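Local coordinates for ubiquitin conjugating enzyme (Agrocybe aegerita, PDB 3WE5), which probably carries activated ubiquitin as an E2 conjugating enzyme of the UBE2W type and passes it on to substrates, at residues S25-L29 with F79-P84; C41-I45 with C131-Q135; V62-Y68 with L138-K144; Y68-T74 with K98-H103; V90-V94 with V106-I112. One frame throughout, in Å; residues are numbered along the deposited sequence.

Interaction 1 (S25-L29 with F79-P84); sequences SARRL and FDAQYP
Ser25 OG donates a hydrogen bond to Tyr83 O at 2.8 Å, tilted out of the carbonyl plane. Its chi1 of -175° sets OG anti to the backbone N and turns it to the loop. A water continues the link, donating to Ser25 OG (2.7 Å) and to Asp80 O. One helical turn on, Leu29 forks between two rings. Its CD2 stands over the centre of the Phe79 face, 3.6 Å from the centroid, 9° off the normal, and meets Tyr83 CE2 at 3.4 Å; CD1 lies 3.7 Å from Phe79 CG. Arg28 lays one guanidinium face on Pro84, with Arg28 NH1 3.5 Å from Pro84 CG, and turns that plane 78° from the Tyr83 ring. Glu32 pairs with Arg28 NE and accepts from Tyr83 OH. Behind these stands a type I turn from Asp80 to Tyr83, braced by an Asx turn from Gln82 N to Asp80 OD1, which also hydrogen-bonds Ser86 OG. Pro84, after a cis peptide, folds back over the Tyr83 ring. The contact fastens the start of helix 24-39 to the loop after strand 72-78, while Phe79 meets Trp56 edge-to-face and touches Val127 of helix 127-140.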
# COMPACT_ATOMS: atom_id res chain seq x y z
N SER A 25 -1.25 20.79 -28.16
CA SER A 25 -0.88 20.40 -26.82
C SER A 25 -0.25 21.59 -26.10
O SER A 25 -0.61 21.92 -24.97
CB SER A 25 0.11 19.26 -26.93
OG SER A 25 0.42 18.75 -25.67
N ALA A 26 0.70 22.23 -26.75
CA ALA A 26 1.40 23.36 -26.13
C ALA A 26 0.43 24.50 -25.80
O ALA A 26 0.55 25.18 -24.75
CB ALA A 26 2.51 23.87 -27.07
N ARG A 27 -0.53 24.74 -26.71
CA ARG A 27 -1.48 25.82 -26.52
C ARG A 27 -2.39 25.53 -25.33
O ARG A 27 -2.73 26.45 -24.61
CB ARG A 27 -2.30 26.08 -27.79
CG ARG A 27 -1.45 26.71 -28.92
CD ARG A 27 -2.30 27.04 -30.11
NE ARG A 27 -3.28 28.09 -29.81
CZ ARG A 27 -3.05 29.41 -29.87
NH1 ARG A 27 -1.85 29.89 -30.23
NH2 ARG A 27 -4.03 30.26 -29.57
N ARG A 28 -2.74 24.26 -25.13
CA ARG A 28 -3.56 23.89 -23.97
C ARG A 28 -2.76 24.18 -22.70
O ARG A 28 -3.28 24.75 -21.73
CB ARG A 28 -3.90 22.39 -24.05
CG ARG A 28 -4.33 21.70 -22.72
CD ARG A 28 -5.70 22.20 -22.18
NE ARG A 28 -5.90 21.58 -20.88
CZ ARG A 28 -6.80 20.64 -20.57
NH1 ARG A 28 -7.73 20.25 -21.42
NH2 ARG A 28 -6.78 20.12 -19.34
N LEU A 29 -1.49 23.83 -22.71
CA LEU A 29 -0.65 24.10 -21.54
C LEU A 29 -0.44 25.58 -21.32
O LEU A 29 -0.40 26.03 -20.16
CB LEU A 29 0.69 23.34 -21.61
CG LEU A 29 0.45 21.85 -21.32
CD1 LEU A 29 1.61 21.02 -21.88
CD2 LEU A 29 0.28 21.60 -19.82
N PHE A 79 4.93 16.50 -19.41
CA PHE A 79 3.87 16.44 -20.44
C PHE A 79 4.41 15.89 -21.75
O PHE A 79 5.47 16.33 -22.21
CB PHE A 79 3.29 17.85 -20.71
CG PHE A 79 2.93 18.61 -19.45
CD1 PHE A 79 1.77 18.29 -18.75
CD2 PHE A 79 3.75 19.62 -18.96
CE1 PHE A 79 1.44 18.96 -17.55
CE2 PHE A 79 3.41 20.31 -17.79
CZ PHE A 79 2.26 19.97 -17.09
N ASP A 80 3.73 14.92 -22.34
CA ASP A 80 4.14 14.48 -23.69
C ASP A 80 3.34 15.18 -24.78
O ASP A 80 2.50 16.04 -24.48
CB ASP A 80 4.13 12.95 -23.82
CG ASP A 80 2.74 12.34 -23.72
OD1 ASP A 80 1.76 12.98 -24.14
OD2 ASP A 80 2.62 11.20 -23.23
N ALA A 81 3.56 14.84 -26.05
CA ALA A 81 2.94 15.60 -27.13
C ALA A 81 1.44 15.35 -27.29
O ALA A 81 0.78 16.06 -28.07
CB ALA A 81 3.66 15.31 -28.46
N GLN A 82 0.92 14.35 -26.57
CA GLN A 82 -0.50 14.01 -26.62
C GLN A 82 -1.32 14.62 -25.47
O GLN A 82 -2.53 14.44 -25.42
CB GLN A 82 -0.71 12.50 -26.66
CG GLN A 82 -0.29 11.86 -28.00
CD GLN A 82 1.22 11.80 -28.16
OE1 GLN A 82 1.78 12.46 -29.03
NE2 GLN A 82 1.88 11.01 -27.32
N TYR A 83 -0.68 15.36 -24.57
CA TYR A 83 -1.44 16.08 -23.53
C TYR A 83 -2.42 17.03 -24.24
O TYR A 83 -2.09 17.66 -25.24
CB TYR A 83 -0.48 16.87 -22.61
CG TYR A 83 -1.19 17.53 -21.43
CD1 TYR A 83 -1.42 16.81 -20.28
CD2 TYR A 83 -1.62 18.85 -21.48
CE1 TYR A 83 -2.06 17.37 -19.19
CE2 TYR A 83 -2.30 19.43 -20.38
CZ TYR A 83 -2.49 18.67 -19.25
OH TYR A 83 -3.14 19.21 -18.15
N PRO A 84 -3.67 17.16 -23.74
CA PRO A 84 -4.23 16.65 -22.48
C PRO A 84 -4.97 15.32 -22.64
O PRO A 84 -5.65 14.90 -21.71
CB PRO A 84 -5.22 17.75 -22.11
CG PRO A 84 -5.79 18.13 -23.46
CD PRO A 84 -4.60 18.10 -24.40
O HOH W 1 3.08 18.79 -25.40

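Interaction 2 (C41-I45 with C131-Q135); sequences CPVGI and CVTLQ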
# COMPACT_ATOMS: atom_id res chain seq x y z
N CYS A 41 -3.00 30.27 -7.52
CA CYS A 41 -3.15 28.86 -7.16
C CYS A 41 -3.96 28.74 -5.89
O CYS A 41 -4.02 29.70 -5.11
CB CYS A 41 -1.79 28.21 -6.87
SG CYS A 41 -0.69 27.99 -8.30
N PRO A 42 -4.56 27.56 -5.66
CA PRO A 42 -5.28 27.35 -4.40
C PRO A 42 -4.31 27.34 -3.24
O PRO A 42 -3.12 27.09 -3.43
CB PRO A 42 -5.91 25.96 -4.56
CG PRO A 42 -5.98 25.76 -6.07
CD PRO A 42 -4.73 26.41 -6.57
N VAL A 43 -4.80 27.57 -2.03
CA VAL A 43 -3.92 27.67 -0.88
C VAL A 43 -3.06 26.41 -0.71
O VAL A 43 -3.55 25.26 -0.83
CB VAL A 43 -4.73 28.02 0.42
CG1 VAL A 43 -5.73 26.93 0.76
CG2 VAL A 43 -3.78 28.27 1.59
N GLY A 44 -1.78 26.64 -0.44
CA GLY A 44 -0.87 25.55 -0.15
C GLY A 44 -0.19 25.06 -1.42
O GLY A 44 0.75 24.27 -1.37
N ILE A 45 -0.66 25.54 -2.56
CA ILE A 45 -0.07 25.09 -3.83
C ILE A 45 0.67 26.26 -4.46
O ILE A 45 0.13 27.35 -4.59
CB ILE A 45 -1.14 24.52 -4.77
CG1 ILE A 45 -1.73 23.23 -4.20
CG2 ILE A 45 -0.54 24.25 -6.17
CD1 ILE A 45 -3.12 22.95 -4.71
N CYS A 131 -2.97 18.79 -8.65
CA CYS A 131 -2.31 19.29 -7.43
C CYS A 131 -3.25 19.24 -6.23
O CYS A 131 -2.85 18.81 -5.13
CB CYS A 131 -1.89 20.74 -7.62
SG CYS A 131 -0.42 20.95 -8.71
N VAL A 132 -4.47 19.72 -6.45
CA VAL A 132 -5.48 19.75 -5.37
C VAL A 132 -5.84 18.35 -4.92
O VAL A 132 -5.97 18.08 -3.71
CB VAL A 132 -6.75 20.48 -5.84
CG1 VAL A 132 -7.92 20.20 -4.89
CG2 VAL A 132 -6.49 21.98 -5.97
N THR A 133 -6.05 17.45 -5.88
CA THR A 133 -6.33 16.04 -5.57
C THR A 133 -5.23 15.37 -4.77
O THR A 133 -5.50 14.65 -3.81
CB THR A 133 -6.61 15.22 -6.88
OG1 THR A 133 -7.71 15.81 -7.58
CG2 THR A 133 -6.93 13.76 -6.57
N LEU A 134 -3.97 15.59 -5.13
CA LEU A 134 -2.87 14.98 -4.41
C LEU A 134 -2.70 15.61 -3.02
O LEU A 134 -2.34 14.91 -2.05
CB LEU A 134 -1.56 15.09 -5.22
CG LEU A 134 -1.57 14.32 -6.54
CD1 LEU A 134 -0.26 14.55 -7.29
CD2 LEU A 134 -1.77 12.83 -6.31
N GLN A 135 -2.96 16.91 -2.92
CA GLN A 135 -2.93 17.59 -1.63
C GLN A 135 -3.97 16.97 -0.69
O GLN A 135 -3.67 16.71 0.48
CB GLN A 135 -3.24 19.07 -1.83
CG GLN A 135 -3.06 19.98 -0.59
CD GLN A 135 -3.54 21.37 -0.90
OE1 GLN A 135 -4.58 21.54 -1.55
NE2 GLN A 135 -2.79 22.38 -0.47
O HOH W 2 -5.83 23.99 -1.43
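Ile45 CD1 forms the apolar centre with Val132 CG2 (3.7 Å) and Cys131 CB (3.9 Å), where the edge strand 45-49 of the E2 fold begins beside helix 127-140, the long helix that packs on the antiparallel sheet. The isoleucine presents two branches to the helix: with chi1 at -67°, CG1 lies beside the backbone N and carries CD1 across Val132 at about a right angle, whereas CG2 is anti to that N and rests against Cys131 CB. Val132 CG2 is in turn shared, since Pro42 CG closes on it at 3.8 Å from the start of the turn. Phe58 and Ile60 of strand 55-61 touch both Ile45 and Cys131 and extend this apolar patch into the sheet.

Further out, the loop reverses in a type II turn from Pro42 to Ile45, with Ile45 N bonded to Pro42 O. Gly44 takes a positive phi of 92° there, and its CA passes 3.7 Å from Gln135 NE2, a close approach to a residue without a side chain. The polar edge belongs to Gln135. Its chain is extended beyond CG, which takes the amide from the helix to the turn, where NE2 donates to Val43 O at 3.0 Å in an almost straight bond (173°). The acceptor is met in the carbonyl plane, on a lone pair. Glu61 O is a second acceptor for NE2, tying the amide to the neighbouring strand as well. The rotation of the amide is fixed from its other end too: one water donates to Gln135 OE1 at 2.8 Å and to Val43 O at 2.7 Å.

Interaction 3 (V62-Y68 with L138-K144); sequences VMGNSQY and LASCKKK
Gln67 runs alongside the chain that leaves helix 127-140, and each atom beyond its CA has a neighbour there. CB rests on Lys144 CG at 3.5 Å; CG lies 3.5 Å from Cys141 O; CD passes 3.8 Å from Lys142 O. The bend at chi2 (-68°) brings the amide back over this backbone, with NE2 near Lys142 O and OE1 near Lys144 CG. From the main chain, Gln67 N donates to a water that sits 2.8 Å from Leu138 O at the helix end. Next to it, Tyr68 inserts a ring between its own neighbour and the helix: Leu138 CD2 stands 4.0 Å above one face, toward the rim, and Gln67 CB lies over the opposite face. Tyr68 OH comes 3.7 Å from Cys141 SG but is bonded to Val102 O. An ST turn, Tyr68 N to Ser66 OG, shapes the backbone that delivers the ring. Val62 completes the packing, CG2 on Leu138 CB (3.5 Å) and CG1 on Ala139 CB (3.7 Å). The loop joining strands 55-61 and 72-78 therefore wraps the C-terminal end of helix 127-140, beyond which Lys143 NZ hydrogen-bonds Ser140 O of the second subunit.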
# COMPACT_ATOMS: atom_id res chain seq x y z
N VAL A 62 0.26 20.71 2.68
CA VAL A 62 -1.05 20.25 3.11
C VAL A 62 -1.47 21.16 4.25
O VAL A 62 -0.69 21.36 5.20
CB VAL A 62 -1.00 18.81 3.61
CG1 VAL A 62 -2.40 18.33 4.00
CG2 VAL A 62 -0.41 17.88 2.53
N MET A 63 -2.67 21.70 4.16
CA MET A 63 -3.17 22.65 5.15
C MET A 63 -4.07 21.92 6.13
O MET A 63 -4.31 20.71 5.99
CB MET A 63 -3.97 23.76 4.48
CG MET A 63 -3.23 24.51 3.34
SD MET A 63 -1.65 25.17 3.88
CE MET A 63 -2.18 26.46 5.02
N GLY A 64 -4.57 22.65 7.11
CA GLY A 64 -5.38 22.03 8.14
C GLY A 64 -4.60 21.07 9.00
O GLY A 64 -3.36 21.14 9.10
N ASN A 65 -5.33 20.16 9.65
CA ASN A 65 -4.70 19.15 10.46
C ASN A 65 -4.33 17.94 9.62
O ASN A 65 -5.18 17.35 8.97
CB ASN A 65 -5.62 18.74 11.62
CG ASN A 65 -5.75 19.84 12.66
OD1 ASN A 65 -4.77 20.21 13.30
ND2 ASN A 65 -6.97 20.35 12.84
N SER A 66 -3.05 17.59 9.62
CA SER A 66 -2.59 16.45 8.84
C SER A 66 -1.28 15.91 9.39
O SER A 66 -0.69 16.47 10.33
CB SER A 66 -2.37 16.86 7.38
OG SER A 66 -1.13 17.52 7.25
N GLN A 67 -0.82 14.83 8.77
CA GLN A 67 0.44 14.21 9.14
C GLN A 67 1.65 14.91 8.53
O GLN A 67 2.78 14.50 8.75
CB GLN A 67 0.42 12.74 8.73
CG GLN A 67 -0.67 11.93 9.44
CD GLN A 67 -0.40 11.78 10.92
OE1 GLN A 67 0.64 11.25 11.32
NE2 GLN A 67 -1.32 12.27 11.75
N TYR A 68 1.40 15.95 7.74
CA TYR A 68 2.46 16.63 6.98
C TYR A 68 2.45 18.12 7.29
O TYR A 68 2.86 18.94 6.48
CB TYR A 68 2.26 16.39 5.48
CG TYR A 68 1.99 14.93 5.14
CD1 TYR A 68 3.04 14.05 4.95
CD2 TYR A 68 0.69 14.45 5.03
CE1 TYR A 68 2.80 12.72 4.66
CE2 TYR A 68 0.45 13.12 4.75
CZ TYR A 68 1.51 12.27 4.56
OH TYR A 68 1.27 10.94 4.27
N LEU A 138 -2.99 13.48 0.50
CA LEU A 138 -2.07 13.57 1.62
C LEU A 138 -2.86 13.94 2.89
O LEU A 138 -2.62 13.38 3.97
CB LEU A 138 -0.95 14.59 1.34
CG LEU A 138 0.11 14.26 0.27
CD1 LEU A 138 1.09 15.41 0.12
CD2 LEU A 138 0.87 13.02 0.63
N ALA A 139 -3.82 14.84 2.75
CA ALA A 139 -4.59 15.31 3.91
C ALA A 139 -5.39 14.17 4.54
O ALA A 139 -5.64 14.17 5.74
CB ALA A 139 -5.52 16.45 3.50
N SER A 140 -5.81 13.22 3.71
CA SER A 140 -6.67 12.12 4.16
C SER A 140 -5.94 11.05 4.98
O SER A 140 -6.58 10.25 5.67
CB SER A 140 -7.35 11.47 2.95
OG SER A 140 -6.47 10.57 2.30
N CYS A 141 -4.61 11.03 4.91
CA CYS A 141 -3.81 10.02 5.61
C CYS A 141 -3.86 10.20 7.13
O CYS A 141 -3.61 11.28 7.65
CB CYS A 141 -2.36 10.08 5.13
SG CYS A 141 -1.27 8.77 5.75
N LYS A 142 -4.19 9.13 7.84
CA LYS A 142 -4.23 9.21 9.29
C LYS A 142 -2.96 8.63 9.91
O LYS A 142 -2.70 8.82 11.09
CB LYS A 142 -5.47 8.51 9.84
CG LYS A 142 -6.80 9.20 9.49
CD LYS A 142 -6.98 10.52 10.23
CE LYS A 142 -8.32 11.19 9.90
NZ LYS A 142 -8.32 11.81 8.54
N LYS A 143 -2.17 7.94 9.09
CA LYS A 143 -0.93 7.33 9.57
C LYS A 143 0.11 7.19 8.45
O LYS A 143 -0.12 6.51 7.45
CB LYS A 143 -1.21 5.95 10.17
CG LYS A 143 0.03 5.09 10.37
CD LYS A 143 -0.36 3.64 10.58
CE LYS A 143 -1.48 3.53 11.60
NZ LYS A 143 -1.94 2.13 11.82
N LYS A 144 1.25 7.83 8.64
CA LYS A 144 2.32 7.82 7.66
C LYS A 144 3.00 6.47 7.54
O LYS A 144 3.67 6.02 8.47
CB LYS A 144 3.38 8.86 8.04
CG LYS A 144 2.87 10.29 8.08
CD LYS A 144 4.00 11.23 8.45
CE LYS A 144 5.18 11.02 7.53
NZ LYS A 144 6.42 11.72 7.99
O HOH W 3 -2.57 13.53 6.76

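Interaction 4 (Y68-T74 with K98-H103); sequences YQGEAYT and KEAPVH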
# COMPACT_ATOMS: atom_id res chain seq x y z
N TYR A 68 1.40 15.95 7.74
CA TYR A 68 2.46 16.63 6.98
C TYR A 68 2.45 18.12 7.29
O TYR A 68 2.86 18.94 6.48
CB TYR A 68 2.26 16.39 5.48
CG TYR A 68 1.99 14.93 5.14
CD1 TYR A 68 3.04 14.05 4.95
CD2 TYR A 68 0.69 14.45 5.03
CE1 TYR A 68 2.80 12.72 4.66
CE2 TYR A 68 0.45 13.12 4.75
CZ TYR A 68 1.51 12.27 4.56
OH TYR A 68 1.27 10.94 4.27
N GLN A 69 1.99 18.48 8.49
CA GLN A 69 1.86 19.88 8.88
C GLN A 69 3.18 20.63 8.73
O GLN A 69 4.22 20.15 9.16
CB GLN A 69 1.34 19.98 10.32
CG GLN A 69 0.68 21.30 10.68
CD GLN A 69 1.68 22.42 10.89
OE1 GLN A 69 2.76 22.21 11.44
NE2 GLN A 69 1.33 23.63 10.44
N GLY A 70 3.12 21.79 8.08
CA GLY A 70 4.28 22.67 7.95
C GLY A 70 5.35 22.25 6.95
O GLY A 70 6.41 22.87 6.90
N GLU A 71 5.09 21.22 6.17
CA GLU A 71 6.09 20.72 5.23
C GLU A 71 5.69 21.08 3.80
O GLU A 71 4.50 21.15 3.49
CB GLU A 71 6.21 19.20 5.39
CG GLU A 71 6.35 18.82 6.86
CD GLU A 71 6.52 17.34 7.06
OE1 GLU A 71 5.78 16.56 6.41
OE2 GLU A 71 7.38 16.95 7.88
N ALA A 72 6.68 21.34 2.94
CA ALA A 72 6.42 21.61 1.53
C ALA A 72 7.15 20.58 0.67
O ALA A 72 8.36 20.39 0.81
CB ALA A 72 6.86 23.02 1.16
N TYR A 73 6.41 19.92 -0.21
CA TYR A 73 7.00 18.89 -1.06
C TYR A 73 7.03 19.41 -2.46
O TYR A 73 6.15 20.15 -2.86
CB TYR A 73 6.18 17.61 -1.00
CG TYR A 73 6.17 17.04 0.39
CD1 TYR A 73 7.20 16.22 0.81
CD2 TYR A 73 5.16 17.36 1.29
CE1 TYR A 73 7.23 15.70 2.07
CE2 TYR A 73 5.18 16.84 2.58
CZ TYR A 73 6.22 16.01 2.96
OH TYR A 73 6.30 15.46 4.22
N THR A 74 8.02 18.98 -3.23
CA THR A 74 8.11 19.43 -4.62
C THR A 74 7.49 18.37 -5.52
O THR A 74 7.84 17.19 -5.43
CB THR A 74 9.57 19.68 -5.00
OG1 THR A 74 10.06 20.77 -4.20
CG2 THR A 74 9.72 20.04 -6.46
N LYS A 98 15.84 16.20 -1.33
CA LYS A 98 14.38 16.21 -1.20
C LYS A 98 13.88 14.81 -0.94
O LYS A 98 14.43 13.83 -1.45
CB LYS A 98 13.72 16.77 -2.46
CG LYS A 98 13.88 18.26 -2.60
CD LYS A 98 13.09 18.77 -3.79
CE LYS A 98 13.21 20.27 -3.91
NZ LYS A 98 14.63 20.66 -4.05
N GLU A 99 12.82 14.70 -0.14
CA GLU A 99 12.26 13.39 0.13
C GLU A 99 10.78 13.39 -0.22
O GLU A 99 10.12 14.42 -0.13
CB GLU A 99 12.46 13.01 1.60
CG GLU A 99 13.94 13.05 2.04
CD GLU A 99 14.21 12.30 3.33
OE1 GLU A 99 13.91 11.09 3.40
OE2 GLU A 99 14.72 12.93 4.29
N ALA A 100 10.27 12.23 -0.64
CA ALA A 100 8.84 12.12 -0.94
C ALA A 100 8.07 12.08 0.36
O ALA A 100 8.60 11.63 1.39
CB ALA A 100 8.56 10.86 -1.76
N PRO A 101 6.82 12.54 0.34
CA PRO A 101 6.03 12.35 1.56
C PRO A 101 5.90 10.85 1.85
O PRO A 101 5.76 10.06 0.91
CB PRO A 101 4.67 12.95 1.20
CG PRO A 101 4.65 12.99 -0.32
CD PRO A 101 6.05 13.19 -0.74
N VAL A 102 5.94 10.47 3.12
CA VAL A 102 5.70 9.08 3.49
C VAL A 102 4.19 8.86 3.56
O VAL A 102 3.51 9.39 4.44
CB VAL A 102 6.36 8.71 4.82
CG1 VAL A 102 6.12 7.24 5.14
CG2 VAL A 102 7.84 8.99 4.75
N HIS A 103 3.68 8.10 2.59
CA HIS A 103 2.25 7.96 2.38
C HIS A 103 2.01 6.64 1.66
O HIS A 103 2.85 6.23 0.85
CB HIS A 103 1.75 9.13 1.51
CG HIS A 103 0.27 9.14 1.30
ND1 HIS A 103 -0.35 8.41 0.31
CD2 HIS A 103 -0.72 9.78 1.96
CE1 HIS A 103 -1.65 8.59 0.37
NE2 HIS A 103 -1.90 9.43 1.36
O HOH W 4 6.73 12.49 5.07
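Tyr73 and Ala100 mark the closest backbone approach, 7.0 Å between CA atoms, too wide for strand pairing, and a type II turn from Tyr68 to Glu71 leads the chain into strand 72-78. With chi1 at -63°, Tyr73 keeps CG beside its backbone N, which sets the ring on Pro101. Pro101 CB lies 3.9 Å from the ring centroid, 15° off the normal, a CH-pi contact, while Pro101 CD meets Tyr73 CD1 at 3.6 Å. Glu99 O approaches the ring edge in plane. The Tyr73 hydroxyl is gripped twice: it donates to Glu71 OE1 at 2.5 Å, from above the carboxylate plane, and accepts from a water that Val102 N holds at 2.9 Å. Tyr68 OH donates to Val102 O at 2.7 Å, 37° out of the carbonyl plane, and lies in the plane of the His103 ring at its edge, 3.3 Å from His103 CD2. His103 is oriented further by His105 N at ND1 and Met137 O at NE2. At the outer end, Thr74 OG1 lies against Lys98 CE (3.2 Å). The segment closes on the first histidine of a His-Pro-His sequence, the probable counterpart of the His-Pro-Asn motif of most E2s.

Interaction 5 (V90-V94 with V106-I112); sequences VQFVV and VYSNGHI
Ile112 CD1 is the bump that fills the angle between Val90 and Phe92: it lies 4.0 Å from Val90 CG1 and 3.7 Å from Phe92 CD2, sent there by a CG1 anti to the carbonyl carbon (chi1 -60°). Val106 CG1 fits beside it on the same ring atom, at 3.8 Å, and both residues cross the phenylalanine at about a right angle. The matching hollow is Gly110, where Phe92 O settles 3.3 Å from Gly110 CA in a CA-H...O contact, and Phe92 N donates to Gly110 O at 2.9 Å. Val94 packs over the turn beyond, its CG2 3.6 Å from Asn109 O and CG1 against Ser108 O. Waters fill in: one joins Val90 O to Ile112 N, another joins Gln91 NE2, Phe92 O and Asn109 O. Gln91 runs side by side with His111, amide and ring 86° apart; its OE1 bonds to Arg78, while His111 ND1 bonds to Tyr153. Asn109 OD1 accepts from His111 N in an Asx turn, with ND2 over that ring. This Tyr-Ser-Asn-Gly turn, held to the edge strand 89-92, is characteristic of the E2 fold, where it leads from the His-Pro-Asn-like motif toward the catalytic cysteine.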
# COMPACT_ATOMS: atom_id res chain seq x y z
N VAL A 90 3.43 12.37 -13.29
CA VAL A 90 3.51 13.19 -12.07
C VAL A 90 4.22 12.44 -10.94
O VAL A 90 3.89 11.28 -10.65
CB VAL A 90 2.07 13.57 -11.62
CG1 VAL A 90 2.13 14.47 -10.38
CG2 VAL A 90 1.33 14.28 -12.73
N GLN A 91 5.20 13.09 -10.31
CA GLN A 91 5.94 12.46 -9.23
C GLN A 91 6.48 13.53 -8.27
O GLN A 91 6.73 14.68 -8.67
CB GLN A 91 7.08 11.61 -9.79
CG GLN A 91 8.13 12.42 -10.53
CD GLN A 91 8.80 11.62 -11.64
OE1 GLN A 91 8.36 11.65 -12.80
NE2 GLN A 91 9.86 10.90 -11.29
N PHE A 92 6.61 13.15 -7.01
CA PHE A 92 7.32 13.99 -6.06
C PHE A 92 8.80 13.88 -6.39
O PHE A 92 9.29 12.80 -6.75
CB PHE A 92 7.02 13.57 -4.61
CG PHE A 92 5.62 13.93 -4.16
CD1 PHE A 92 5.32 15.23 -3.78
CD2 PHE A 92 4.60 12.98 -4.16
CE1 PHE A 92 4.01 15.59 -3.37
CE2 PHE A 92 3.30 13.32 -3.74
CZ PHE A 92 3.00 14.62 -3.35
N VAL A 93 9.48 15.02 -6.28
CA VAL A 93 10.92 15.11 -6.54
C VAL A 93 11.73 14.60 -5.35
O VAL A 93 11.45 14.93 -4.18
CB VAL A 93 11.31 16.54 -6.91
CG1 VAL A 93 12.84 16.68 -7.06
CG2 VAL A 93 10.64 16.94 -8.20
N VAL A 94 12.71 13.75 -5.64
CA VAL A 94 13.53 13.19 -4.57
C VAL A 94 15.01 13.44 -4.80
O VAL A 94 15.86 12.74 -4.23
CB VAL A 94 13.25 11.69 -4.34
CG1 VAL A 94 11.83 11.49 -3.85
CG2 VAL A 94 13.50 10.88 -5.62
N VAL A 106 2.38 6.77 -2.11
CA VAL A 106 3.59 7.42 -2.63
C VAL A 106 4.83 6.58 -2.40
O VAL A 106 5.19 6.30 -1.26
CB VAL A 106 3.80 8.83 -2.03
CG1 VAL A 106 5.03 9.51 -2.67
CG2 VAL A 106 2.56 9.69 -2.28
N TYR A 107 5.49 6.19 -3.48
CA TYR A 107 6.70 5.38 -3.39
C TYR A 107 7.90 6.23 -2.95
O TYR A 107 7.88 7.45 -3.09
CB TYR A 107 6.96 4.68 -4.72
CG TYR A 107 5.94 3.59 -4.97
CD1 TYR A 107 6.05 2.36 -4.31
CD2 TYR A 107 4.85 3.79 -5.81
CE1 TYR A 107 5.13 1.36 -4.50
CE2 TYR A 107 3.92 2.78 -6.00
CZ TYR A 107 4.07 1.58 -5.34
OH TYR A 107 3.15 0.57 -5.51
N SER A 108 8.92 5.60 -2.40
CA SER A 108 10.08 6.33 -1.88
C SER A 108 10.88 7.01 -3.00
O SER A 108 11.68 7.91 -2.73
CB SER A 108 10.98 5.39 -1.06
OG SER A 108 11.48 4.34 -1.88
N ASN A 109 10.67 6.58 -4.24
CA ASN A 109 11.29 7.21 -5.38
C ASN A 109 10.44 8.36 -5.91
O ASN A 109 10.76 8.95 -6.93
CB ASN A 109 11.57 6.20 -6.49
CG ASN A 109 10.30 5.69 -7.17
OD1 ASN A 109 9.19 5.87 -6.66
ND2 ASN A 109 10.48 5.02 -8.30
N GLY A 110 9.33 8.66 -5.23
CA GLY A 110 8.50 9.79 -5.60
C GLY A 110 7.34 9.48 -6.52
O GLY A 110 6.44 10.32 -6.71
N HIS A 111 7.33 8.27 -7.10
CA HIS A 111 6.24 7.88 -7.98
C HIS A 111 4.95 7.77 -7.18
O HIS A 111 4.96 7.44 -5.99
CB HIS A 111 6.54 6.54 -8.64
CG HIS A 111 7.65 6.61 -9.64
ND1 HIS A 111 7.91 5.59 -10.53
CD2 HIS A 111 8.55 7.58 -9.91
CE1 HIS A 111 8.93 5.93 -11.30
NE2 HIS A 111 9.33 7.14 -10.94
N ILE A 112 3.83 8.05 -7.83
CA ILE A 112 2.55 8.16 -7.13
C ILE A 112 1.54 7.18 -7.69
O ILE A 112 1.36 7.10 -8.91
CB ILE A 112 1.97 9.58 -7.28
CG1 ILE A 112 2.93 10.63 -6.70
CG2 ILE A 112 0.57 9.66 -6.65
CD1 ILE A 112 2.65 12.05 -7.18
O HOH W 5 3.97 8.66 -10.55
O HOH W 6 10.69 11.40 -8.49

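Interaction 1 stands apart at one end of the fold, its centre 21 to 32 Å from the others and on the opposite side of the chain's centre from interactions 3 and 4. The remaining four form a connected group. Interactions 2 and 3 follow helix 127-140, their centres 13 Å apart. Interactions 3 and 4 share Tyr68, and interaction 4 meets interaction 5 through neighbouring strands 72-78 and 89-92, with Thr74 O 2.9 Å from Val93 N, a probable hydrogen bond. Along the chain, interactions 4 and 5 are nested inside the loops closed by 2 and 3. The long helix thus closes sheet and active-site loop region into one unit, consistent with the compact E2 domain.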